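Local coordinates for protein transcriptional regulator containing CBS domains (Streptococcus pneumoniae, PDB 6UOF) that probably controls transcription in response to a small ligand, this piece being its tandem pair of CBS domains, modules that commonly bind adenosyl nucleotides, at residues Leu8-Phe17 with Leu107-Val116; Arg72-Ser80 with Phe95-Gln105. All coordinates share one frame; numbering follows the deposited sequence.

Interaction 1. Residues Leu8-Phe17 with Leu107-Val116; sequences LYRPSHEYGF and LLGVVTRRDV
Arg10 grips Asp115 side-on: NE (2.8 Å) and NH2 (3.0 Å) both donate to Asp115 OD2, and guanidinium and carboxylate lie nearly coplanar, 6° apart. The Arg10 chain, extended from CG to NE, carries the group past Thr112 CG2 to the start of helix 113-118. Asp115 OD1 pairs with Arg114 NH2, which makes a three-residue salt-bridge network. Thr112 caps the helix, its OG1 accepting from Asp115 N, and a water donates to Leu8 O and Asp115 OD2 and accepts from Thr112 N.

Between the backbones, Arg10 N gives Val110 O a straight bond of 2.8 Å and Val110 N returns one to Arg10 O. Strand 10-11, from the first CBS domain, thus adds an antiparallel edge to the sheet of the second. Gly109, in a classic beta bulge with Leu108 opposite Val100, lets Arg10 O come within 3.2 Å of its CA; Ser12 N reaches Leu108 O beyond.

Apolar contact centres on Val110, whose CG2 sits over one face of the Tyr15 ring, 3.5 Å from its centroid; Tyr15 OH bonds to Arg38 O. The Tyr9 ring instead turns its edge to Leu108 O, while its CB meets Val111 CG1 at 3.7 Å.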
loop_
_atom_site.group_PDB
_atom_site.type_symbol
_atom_site.label_atom_id
_atom_site.label_comp_id
_atom_site.label_asym_id
_atom_site.label_seq_id
_atom_site.Cartn_x
_atom_site.Cartn_y
_atom_site.Cartn_z
ATOM N N LEU A 8 -9.807 -10.944 2.175
ATOM C CA LEU A 8 -8.700 -10.629 3.126
ATOM C C LEU A 8 -8.277 -9.162 3.146
ATOM O O LEU A 8 -7.591 -8.774 4.106
ATOM C CB LEU A 8 -7.476 -11.454 2.715
ATOM C CG LEU A 8 -7.435 -12.891 3.213
ATOM C CD1 LEU A 8 -6.289 -13.651 2.561
ATOM C CD2 LEU A 8 -7.283 -12.904 4.719
ATOM N N TYR A 9 -8.695 -8.368 2.169
ATOM C CA TYR A 9 -8.077 -7.026 2.059
ATOM C C TYR A 9 -8.624 -6.068 3.123
ATOM O O TYR A 9 -9.695 -6.306 3.715
ATOM C CB TYR A 9 -8.213 -6.471 0.637
ATOM C CG TYR A 9 -9.450 -5.659 0.373
ATOM C CD1 TYR A 9 -10.688 -6.266 0.244
ATOM C CD2 TYR A 9 -9.383 -4.278 0.242
ATOM C CE1 TYR A 9 -11.823 -5.516 -0.010
ATOM C CE2 TYR A 9 -10.513 -3.517 0.013
ATOM C CZ TYR A 9 -11.736 -4.141 -0.117
ATOM O OH TYR A 9 -12.854 -3.397 -0.368
ATOM N N ARG A 10 -7.844 -5.028 3.388
ATOM C CA ARG A 10 -8.190 -3.953 4.343
ATOM C C ARG A 10 -8.503 -2.673 3.583
ATOM O O ARG A 10 -7.642 -2.156 2.870
ATOM C CB ARG A 10 -7.007 -3.705 5.276
ATOM C CG ARG A 10 -6.652 -4.927 6.104
ATOM C CD ARG A 10 -5.420 -4.712 6.953
ATOM N NE ARG A 10 -5.120 -5.877 7.780
ATOM C CZ ARG A 10 -5.265 -5.935 9.099
ATOM N NH1 ARG A 10 -5.584 -4.852 9.789
ATOM N NH2 ARG A 10 -5.097 -7.085 9.727
ATOM N N PRO A 11 -9.741 -2.143 3.671
ATOM C CA PRO A 11 -10.073 -0.882 3.010
ATOM C C PRO A 11 -9.092 0.235 3.380
ATOM O O PRO A 11 -8.580 0.256 4.489
ATOM C CB PRO A 11 -11.490 -0.600 3.516
ATOM C CG PRO A 11 -12.075 -1.973 3.677
ATOM C CD PRO A 11 -10.933 -2.787 4.254
ATOM N N SER A 12 -8.902 1.191 2.462
ATOM C CA SER A 12 -7.856 2.236 2.638
ATOM C C SER A 12 -8.042 3.070 3.911
ATOM O O SER A 12 -7.031 3.467 4.502
ATOM C CB SER A 12 -7.783 3.115 1.416
ATOM O OG SER A 12 -9.022 3.774 1.195
ATOM N N HIS A 13 -9.277 3.375 4.313
ATOM C CA HIS A 13 -9.433 4.194 5.546
ATOM C C HIS A 13 -9.055 3.414 6.810
ATOM O O HIS A 13 -8.719 4.071 7.813
ATOM C CB HIS A 13 -10.848 4.741 5.651
ATOM C CG HIS A 13 -11.867 3.664 5.667
ATOM N ND1 HIS A 13 -12.427 3.170 4.504
ATOM C CD2 HIS A 13 -12.418 2.970 6.688
ATOM C CE1 HIS A 13 -13.293 2.223 4.816
ATOM N NE2 HIS A 13 -13.301 2.080 6.145
ATOM N N GLU A 14 -9.117 2.077 6.771
ATOM C CA GLU A 14 -8.769 1.255 7.959
ATOM C C GLU A 14 -7.249 1.142 8.059
ATOM O O GLU A 14 -6.696 1.397 9.147
ATOM C CB GLU A 14 -9.312 -0.171 7.847
ATOM C CG GLU A 14 -10.817 -0.286 7.769
ATOM C CD GLU A 14 -11.301 -1.726 7.659
ATOM O OE1 GLU A 14 -10.470 -2.661 7.823
ATOM O OE2 GLU A 14 -12.498 -1.923 7.384
ATOM N N TYR A 15 -6.607 0.777 6.947
ATOM C CA TYR A 15 -5.148 0.510 6.925
ATOM C C TYR A 15 -4.325 1.801 6.881
ATOM O O TYR A 15 -3.289 1.923 7.585
ATOM C CB TYR A 15 -4.804 -0.364 5.722
ATOM C CG TYR A 15 -3.330 -0.636 5.651
ATOM C CD1 TYR A 15 -2.751 -1.637 6.401
ATOM C CD2 TYR A 15 -2.501 0.162 4.873
ATOM C CE1 TYR A 15 -1.386 -1.864 6.373
ATOM C CE2 TYR A 15 -1.131 -0.062 4.822
ATOM C CZ TYR A 15 -0.570 -1.078 5.576
ATOM O OH TYR A 15 0.781 -1.301 5.550
ATOM N N GLY A 16 -4.778 2.754 6.079
ATOM C CA GLY A 16 -4.040 4.014 5.881
ATOM C C GLY A 16 -3.642 4.225 4.433
ATOM O O GLY A 16 -3.336 3.262 3.718
ATOM N N PHE A 17 -3.598 5.483 4.036
ATOM C CA PHE A 17 -3.107 5.825 2.688
ATOM C C PHE A 17 -2.595 7.253 2.746
ATOM O O PHE A 17 -2.958 8.015 3.651
ATOM C CB PHE A 17 -4.194 5.694 1.618
ATOM C CG PHE A 17 -5.282 6.727 1.750
ATOM C CD1 PHE A 17 -6.328 6.569 2.650
ATOM C CD2 PHE A 17 -5.253 7.871 0.966
ATOM C CE1 PHE A 17 -7.305 7.544 2.774
ATOM C CE2 PHE A 17 -6.236 8.843 1.088
ATOM C CZ PHE A 17 -7.256 8.676 1.993
ATOM N N LEU A 107 -7.451 3.286 -5.956
ATOM C CA LEU A 107 -7.204 2.520 -4.707
ATOM C C LEU A 107 -8.484 2.032 -4.016
ATOM O O LEU A 107 -9.382 2.846 -3.763
ATOM C CB LEU A 107 -6.414 3.402 -3.738
ATOM C CG LEU A 107 -5.972 2.722 -2.439
ATOM C CD1 LEU A 107 -4.976 1.605 -2.711
ATOM C CD2 LEU A 107 -5.380 3.735 -1.487
ATOM N N LEU A 108 -8.473 0.752 -3.634
ATOM C CA LEU A 108 -9.512 0.142 -2.772
ATOM C C LEU A 108 -8.943 -0.065 -1.365
ATOM O O LEU A 108 -9.690 0.078 -0.378
ATOM C CB LEU A 108 -9.954 -1.194 -3.366
ATOM C CG LEU A 108 -10.770 -1.097 -4.651
ATOM C CD1 LEU A 108 -10.941 -2.472 -5.260
ATOM C CD2 LEU A 108 -12.108 -0.429 -4.385
ATOM N N GLY A 109 -7.679 -0.468 -1.261
ATOM C CA GLY A 109 -7.109 -0.761 0.061
ATOM C C GLY A 109 -5.833 -1.537 -0.103
ATOM O O GLY A 109 -5.137 -1.343 -1.110
ATOM N N VAL A 110 -5.532 -2.401 0.858
ATOM C CA VAL A 110 -4.266 -3.184 0.798
ATOM C C VAL A 110 -4.490 -4.606 1.284
ATOM O O VAL A 110 -5.466 -4.873 2.010
ATOM C CB VAL A 110 -3.171 -2.553 1.673
ATOM C CG1 VAL A 110 -2.942 -1.084 1.383
ATOM C CG2 VAL A 110 -3.425 -2.786 3.158
ATOM N N VAL A 111 -3.588 -5.502 0.898
ATOM C CA VAL A 111 -3.486 -6.847 1.537
ATOM C C VAL A 111 -2.141 -6.863 2.266
ATOM O O VAL A 111 -1.134 -6.366 1.715
ATOM C CB VAL A 111 -3.619 -8.030 0.567
ATOM C CG1 VAL A 111 -4.976 -8.060 -0.077
ATOM C CG2 VAL A 111 -2.528 -8.083 -0.476
ATOM N N THR A 112 -2.151 -7.372 3.489
ATOM C CA THR A 112 -0.902 -7.417 4.287
ATOM C C THR A 112 -0.331 -8.834 4.283
ATOM O O THR A 112 -1.094 -9.816 4.201
ATOM C CB THR A 112 -1.109 -6.957 5.732
ATOM O OG1 THR A 112 -1.868 -7.987 6.373
ATOM C CG2 THR A 112 -1.774 -5.600 5.850
ATOM N N ARG A 113 0.982 -8.921 4.455
ATOM C CA ARG A 113 1.695 -10.219 4.478
ATOM C C ARG A 113 1.152 -11.099 5.611
ATOM O O ARG A 113 0.885 -12.287 5.369
ATOM C CB ARG A 113 3.196 -9.971 4.663
ATOM C CG ARG A 113 4.040 -11.227 4.581
ATOM C CD ARG A 113 5.479 -10.894 4.956
ATOM N NE ARG A 113 6.297 -12.083 4.790
ATOM C CZ ARG A 113 7.008 -12.394 3.704
ATOM N NH1 ARG A 113 7.034 -11.596 2.647
ATOM N NH2 ARG A 113 7.681 -13.530 3.666
ATOM N N ARG A 114 0.977 -10.534 6.806
ATOM C CA ARG A 114 0.519 -11.376 7.942
ATOM C C ARG A 114 -0.850 -11.991 7.620
ATOM O O ARG A 114 -1.055 -13.173 7.911
ATOM C CB ARG A 114 0.431 -10.551 9.228
ATOM C CG ARG A 114 0.333 -11.401 10.485
ATOM C CD ARG A 114 -0.301 -10.723 11.686
ATOM N NE ARG A 114 -1.746 -10.947 11.751
ATOM C CZ ARG A 114 -2.682 -10.161 11.221
ATOM N NH1 ARG A 114 -2.352 -9.059 10.568
ATOM N NH2 ARG A 114 -3.958 -10.480 11.357
ATOM N N ASP A 115 -1.766 -11.217 7.040
ATOM C CA ASP A 115 -3.101 -11.799 6.759
ATOM C C ASP A 115 -2.987 -12.889 5.695
ATOM O O ASP A 115 -3.652 -13.919 5.829
ATOM C CB ASP A 115 -4.076 -10.705 6.338
ATOM C CG ASP A 115 -4.466 -9.765 7.463
ATOM O OD1 ASP A 115 -4.452 -10.213 8.631
ATOM O OD2 ASP A 115 -4.833 -8.608 7.168
ATOM N N VAL A 116 -2.160 -12.674 4.679
ATOM C CA VAL A 116 -2.025 -13.672 3.586
ATOM C C VAL A 116 -1.398 -14.951 4.133
ATOM O O VAL A 116 -1.864 -16.048 3.844
ATOM C CB VAL A 116 -1.209 -13.082 2.424
ATOM C CG1 VAL A 116 -0.763 -14.156 1.445
ATOM C CG2 VAL A 116 -1.974 -11.976 1.709
HETATM O O HOH W 1 -4.819 -7.871 4.491
HETATM O O HOH W 2 -12.411 -0.510 -0.483
HETATM O O HOH W 3 -9.510 4.051 -1.215
#

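Interaction 2. Residues Arg72-Ser80 with Phe95-Gln105; sequences RSLFLVGLS and FEMVPVVRSNQ
Val77 O receives the shorter of the two direct hydrogen bonds, from Val101 N at 2.8 Å, and also takes a CA-H...O contact from Val100 CA. Two residues before Val101, Pro99 O accepts from Val77 N at 3.1 Å. Val77 thus bonds to the residues flanking Val100, a single bridge; both donors arrive nearly in line with the carbonyl they meet. A water extends the link, accepting from Leu79 N and donating to Val101 O.

Aromatic packing closes the other end. The Phe75 ring turns an edge to the face of Phe95, centroids 5.2 Å apart and planes at 64°, with Phe75 CD2 over the centre of the Phe95 ring. Phe75 holds CG anti to its own N (chi1 -175°), which brings one face of the ring against Val98 CG1, a CH-pi contact 3.9 Å from the centroid. The second methyl of Val98, CG2, touches Phe75 CE2 at 3.5 Å.

Aliphatic groups fill in between. Leu76 lays CD2 against Pro99 CB at 3.7 Å, and its CD1 meets Gln105 OE1; the Gln105 amide is steadied by NE2 donating to Ser103 O within the type I turn Arg102-Gln105. Val77 divides its branches, CG1 going to Val98 CG1 and CG2 to Val100 CG2 at 3.8 Å.

The pairing lays the segment before helix 83-93 along strand 97-101, within the second CBS domain. Helix 83-93 packs on Val77 through Val86 and on Phe95 through Met90, while Val51 of strand 48-52, in the first CBS domain, touches Pro99. Both direct hydrogen bonds run between backbones, so the side chains add apolar and aromatic packing, and no charge pairing contributes across this contact.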
loop_
_atom_site.group_PDB
_atom_site.type_symbol
_atom_site.label_atom_id
_atom_site.label_comp_id
_atom_site.label_asym_id
_atom_site.label_seq_id
_atom_site.Cartn_x
_atom_site.Cartn_y
_atom_site.Cartn_z
ATOM N N ARG A 72 8.337 3.206 -6.539
ATOM C CA ARG A 72 7.455 2.715 -7.624
ATOM C C ARG A 72 6.540 1.610 -7.088
ATOM O O ARG A 72 6.976 0.797 -6.238
ATOM C CB ARG A 72 8.276 2.132 -8.778
ATOM C CG ARG A 72 9.246 3.086 -9.470
ATOM C CD ARG A 72 8.602 4.320 -10.068
ATOM N NE ARG A 72 8.291 5.319 -9.061
ATOM C CZ ARG A 72 7.456 6.340 -9.223
ATOM N NH1 ARG A 72 7.238 7.171 -8.218
ATOM N NH2 ARG A 72 6.817 6.502 -10.364
ATOM N N SER A 73 5.311 1.596 -7.588
ATOM C CA SER A 73 4.343 0.520 -7.273
ATOM C C SER A 73 4.121 -0.284 -8.558
ATOM O O SER A 73 3.473 0.245 -9.485
ATOM C CB SER A 73 3.065 1.094 -6.755
ATOM O OG SER A 73 2.194 0.054 -6.330
ATOM N N LEU A 74 4.671 -1.502 -8.628
ATOM C CA LEU A 74 4.546 -2.378 -9.831
ATOM C C LEU A 74 3.616 -3.561 -9.531
ATOM O O LEU A 74 2.941 -4.048 -10.467
ATOM C CB LEU A 74 5.936 -2.889 -10.218
ATOM C CG LEU A 74 5.962 -3.882 -11.378
ATOM C CD1 LEU A 74 5.523 -3.213 -12.673
ATOM C CD2 LEU A 74 7.348 -4.488 -11.541
ATOM N N PHE A 75 3.644 -4.049 -8.289
ATOM C CA PHE A 75 2.766 -5.167 -7.878
ATOM C C PHE A 75 1.466 -4.591 -7.331
ATOM O O PHE A 75 1.482 -3.923 -6.296
ATOM C CB PHE A 75 3.495 -6.084 -6.895
ATOM C CG PHE A 75 2.741 -7.322 -6.483
ATOM C CD1 PHE A 75 1.858 -7.952 -7.349
ATOM C CD2 PHE A 75 3.017 -7.928 -5.271
ATOM C CE1 PHE A 75 1.191 -9.105 -6.966
ATOM C CE2 PHE A 75 2.360 -9.090 -4.896
ATOM C CZ PHE A 75 1.459 -9.676 -5.751
ATOM N N LEU A 76 0.397 -4.826 -8.081
ATOM C CA LEU A 76 -0.974 -4.388 -7.733
ATOM C C LEU A 76 -1.897 -5.584 -7.917
ATOM O O LEU A 76 -1.644 -6.398 -8.825
ATOM C CB LEU A 76 -1.403 -3.250 -8.658
ATOM C CG LEU A 76 -0.547 -1.991 -8.593
ATOM C CD1 LEU A 76 -0.872 -1.039 -9.742
ATOM C CD2 LEU A 76 -0.691 -1.291 -7.254
ATOM N N VAL A 77 -2.903 -5.695 -7.064
ATOM C CA VAL A 77 -3.880 -6.810 -7.209
ATOM C C VAL A 77 -5.301 -6.243 -7.245
ATOM O O VAL A 77 -5.494 -5.057 -6.935
ATOM C CB VAL A 77 -3.703 -7.833 -6.071
ATOM C CG1 VAL A 77 -2.302 -8.427 -6.082
ATOM C CG2 VAL A 77 -4.036 -7.226 -4.721
ATOM N N GLY A 78 -6.242 -7.097 -7.643
ATOM C CA GLY A 78 -7.677 -6.775 -7.651
ATOM C C GLY A 78 -8.440 -7.681 -6.705
ATOM O O GLY A 78 -7.857 -8.670 -6.203
ATOM N N LEU A 79 -9.723 -7.381 -6.510
ATOM C CA LEU A 79 -10.581 -8.184 -5.599
ATOM C C LEU A 79 -10.609 -9.660 -6.022
ATOM O O LEU A 79 -10.671 -10.519 -5.120
ATOM C CB LEU A 79 -11.993 -7.580 -5.588
ATOM C CG LEU A 79 -12.101 -6.174 -4.998
ATOM C CD1 LEU A 79 -13.525 -5.648 -5.083
ATOM C CD2 LEU A 79 -11.620 -6.122 -3.557
ATOM N N SER A 80 -10.607 -9.962 -7.327
ATOM C CA SER A 80 -10.733 -11.373 -7.785
ATOM C C SER A 80 -9.384 -12.095 -7.807
ATOM O O SER A 80 -9.380 -13.299 -8.110
ATOM C CB SER A 80 -11.380 -11.450 -9.141
ATOM O OG SER A 80 -10.534 -10.903 -10.142
ATOM N N PHE A 95 7.638 -8.820 -0.034
ATOM C CA PHE A 95 6.679 -7.722 0.205
ATOM C C PHE A 95 6.019 -7.874 1.578
ATOM O O PHE A 95 5.754 -9.011 2.043
ATOM C CB PHE A 95 5.556 -7.753 -0.835
ATOM C CG PHE A 95 5.913 -7.198 -2.188
ATOM C CD1 PHE A 95 6.433 -8.006 -3.192
ATOM C CD2 PHE A 95 5.695 -5.856 -2.464
ATOM C CE1 PHE A 95 6.725 -7.473 -4.440
ATOM C CE2 PHE A 95 6.008 -5.331 -3.705
ATOM C CZ PHE A 95 6.531 -6.140 -4.684
ATOM N N GLU A 96 5.657 -6.736 2.159
ATOM C CA GLU A 96 4.905 -6.666 3.441
ATOM C C GLU A 96 3.462 -6.240 3.167
ATOM O O GLU A 96 2.566 -6.537 3.944
ATOM C CB GLU A 96 5.546 -5.652 4.389
ATOM C CG GLU A 96 6.895 -6.073 4.948
ATOM C CD GLU A 96 6.833 -7.034 6.125
ATOM O OE1 GLU A 96 7.823 -7.096 6.874
ATOM O OE2 GLU A 96 5.788 -7.691 6.312
HETATM N N MSE A 97 3.236 -5.587 2.020
HETATM C CA MSE A 97 1.915 -4.936 1.731
HETATM C C MSE A 97 1.793 -4.841 0.215
HETATM O O MSE A 97 2.800 -4.641 -0.441
HETATM C CB MSE A 97 1.914 -3.539 2.357
HETATM C CG MSE A 97 0.691 -2.665 2.139
HETATM SE SE MSE A 97 0.741 -1.671 0.461
HETATM C CE MSE A 97 2.182 -0.369 0.513
ATOM N N VAL A 98 0.596 -5.069 -0.317
ATOM C CA VAL A 98 0.329 -4.906 -1.738
ATOM C C VAL A 98 -0.949 -4.090 -1.895
ATOM O O VAL A 98 -1.978 -4.409 -1.284
ATOM C CB VAL A 98 0.199 -6.248 -2.475
ATOM C CG1 VAL A 98 0.028 -6.042 -3.976
ATOM C CG2 VAL A 98 1.383 -7.158 -2.192
ATOM N N PRO A 99 -0.935 -3.004 -2.700
ATOM C CA PRO A 99 -2.164 -2.254 -2.930
ATOM C C PRO A 99 -3.199 -3.033 -3.748
ATOM O O PRO A 99 -2.853 -3.788 -4.645
ATOM C CB PRO A 99 -1.701 -1.026 -3.718
ATOM C CG PRO A 99 -0.211 -0.947 -3.468
ATOM C CD PRO A 99 0.224 -2.394 -3.382
ATOM N N VAL A 100 -4.469 -2.811 -3.396
ATOM C CA VAL A 100 -5.625 -3.419 -4.104
ATOM C C VAL A 100 -6.284 -2.299 -4.902
ATOM O O VAL A 100 -6.610 -1.272 -4.290
ATOM C CB VAL A 100 -6.609 -4.064 -3.111
ATOM C CG1 VAL A 100 -7.784 -4.711 -3.826
ATOM C CG2 VAL A 100 -5.905 -5.075 -2.208
ATOM N N VAL A 101 -6.506 -2.531 -6.196
ATOM C CA VAL A 101 -7.051 -1.460 -7.073
ATOM C C VAL A 101 -8.202 -1.986 -7.922
ATOM O O VAL A 101 -8.306 -3.193 -8.178
ATOM C CB VAL A 101 -5.950 -0.884 -7.990
ATOM C CG1 VAL A 101 -4.848 -0.218 -7.189
ATOM C CG2 VAL A 101 -5.395 -1.910 -8.961
ATOM N N ARG A 102 -9.022 -1.039 -8.357
ATOM C CA ARG A 102 -10.043 -1.312 -9.393
ATOM C C ARG A 102 -9.339 -1.442 -10.752
ATOM O O ARG A 102 -8.139 -1.136 -10.856
ATOM C CB ARG A 102 -11.039 -0.153 -9.453
ATOM C CG ARG A 102 -11.777 0.122 -8.154
ATOM C CD ARG A 102 -12.869 1.158 -8.408
ATOM N NE ARG A 102 -13.624 1.483 -7.211
ATOM C CZ ARG A 102 -13.270 2.374 -6.287
ATOM N NH1 ARG A 102 -12.142 3.054 -6.396
ATOM N NH2 ARG A 102 -14.061 2.577 -5.242
ATOM N N SER A 103 -10.079 -1.871 -11.774
ATOM C CA SER A 103 -9.552 -1.999 -13.161
ATOM C C SER A 103 -8.940 -0.668 -13.629
ATOM O O SER A 103 -7.932 -0.709 -14.370
ATOM C CB SER A 103 -10.644 -2.491 -14.084
ATOM O OG SER A 103 -10.225 -2.541 -15.446
ATOM N N ASN A 104 -9.485 0.467 -13.176
ATOM C CA ASN A 104 -8.962 1.799 -13.588
ATOM C C ASN A 104 -7.791 2.259 -12.706
ATOM O O ASN A 104 -7.403 3.431 -12.789
ATOM C CB ASN A 104 -10.057 2.863 -13.598
ATOM C CG ASN A 104 -10.569 3.223 -12.225
ATOM O OD1 ASN A 104 -10.174 2.627 -11.234
ATOM N ND2 ASN A 104 -11.451 4.216 -12.172
ATOM N N GLN A 105 -7.240 1.353 -11.894
ATOM C CA GLN A 105 -6.035 1.595 -11.054
ATOM C C GLN A 105 -6.309 2.531 -9.873
ATOM O O GLN A 105 -5.347 2.942 -9.207
ATOM C CB GLN A 105 -4.846 2.048 -11.910
ATOM C CG GLN A 105 -4.630 1.170 -13.138
ATOM C CD GLN A 105 -4.371 -0.267 -12.764
ATOM O OE1 GLN A 105 -3.338 -0.591 -12.189
ATOM N NE2 GLN A 105 -5.294 -1.154 -13.103
HETATM O O HOH W 4 -10.494 -5.006 -8.125
#

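Strands 97-101 and 107-112 are sheet neighbours, tied by Leu108 N to Val100 O and Gly109 O to Val100 N, so interactions 1 and 2 build on the two strands of one hairpin. Interaction 1 brings in residues of the first CBS domain; interaction 2 stays within the second. In interaction 1 Val110 and Tyr15 are buried while Arg114 of the ionic cluster is exposed; in interaction 2 Phe75, Val77 and Val98 are buried. Interaction 1 combines strand pairing with salt bridges at a helix start and three bridging waters against one; interaction 2 sets aliphatic and aromatic side chains around two backbone bonds. They meet where Tyr9 CE1 packs on Leu79 CD2 and Leu108 lies against Arg102.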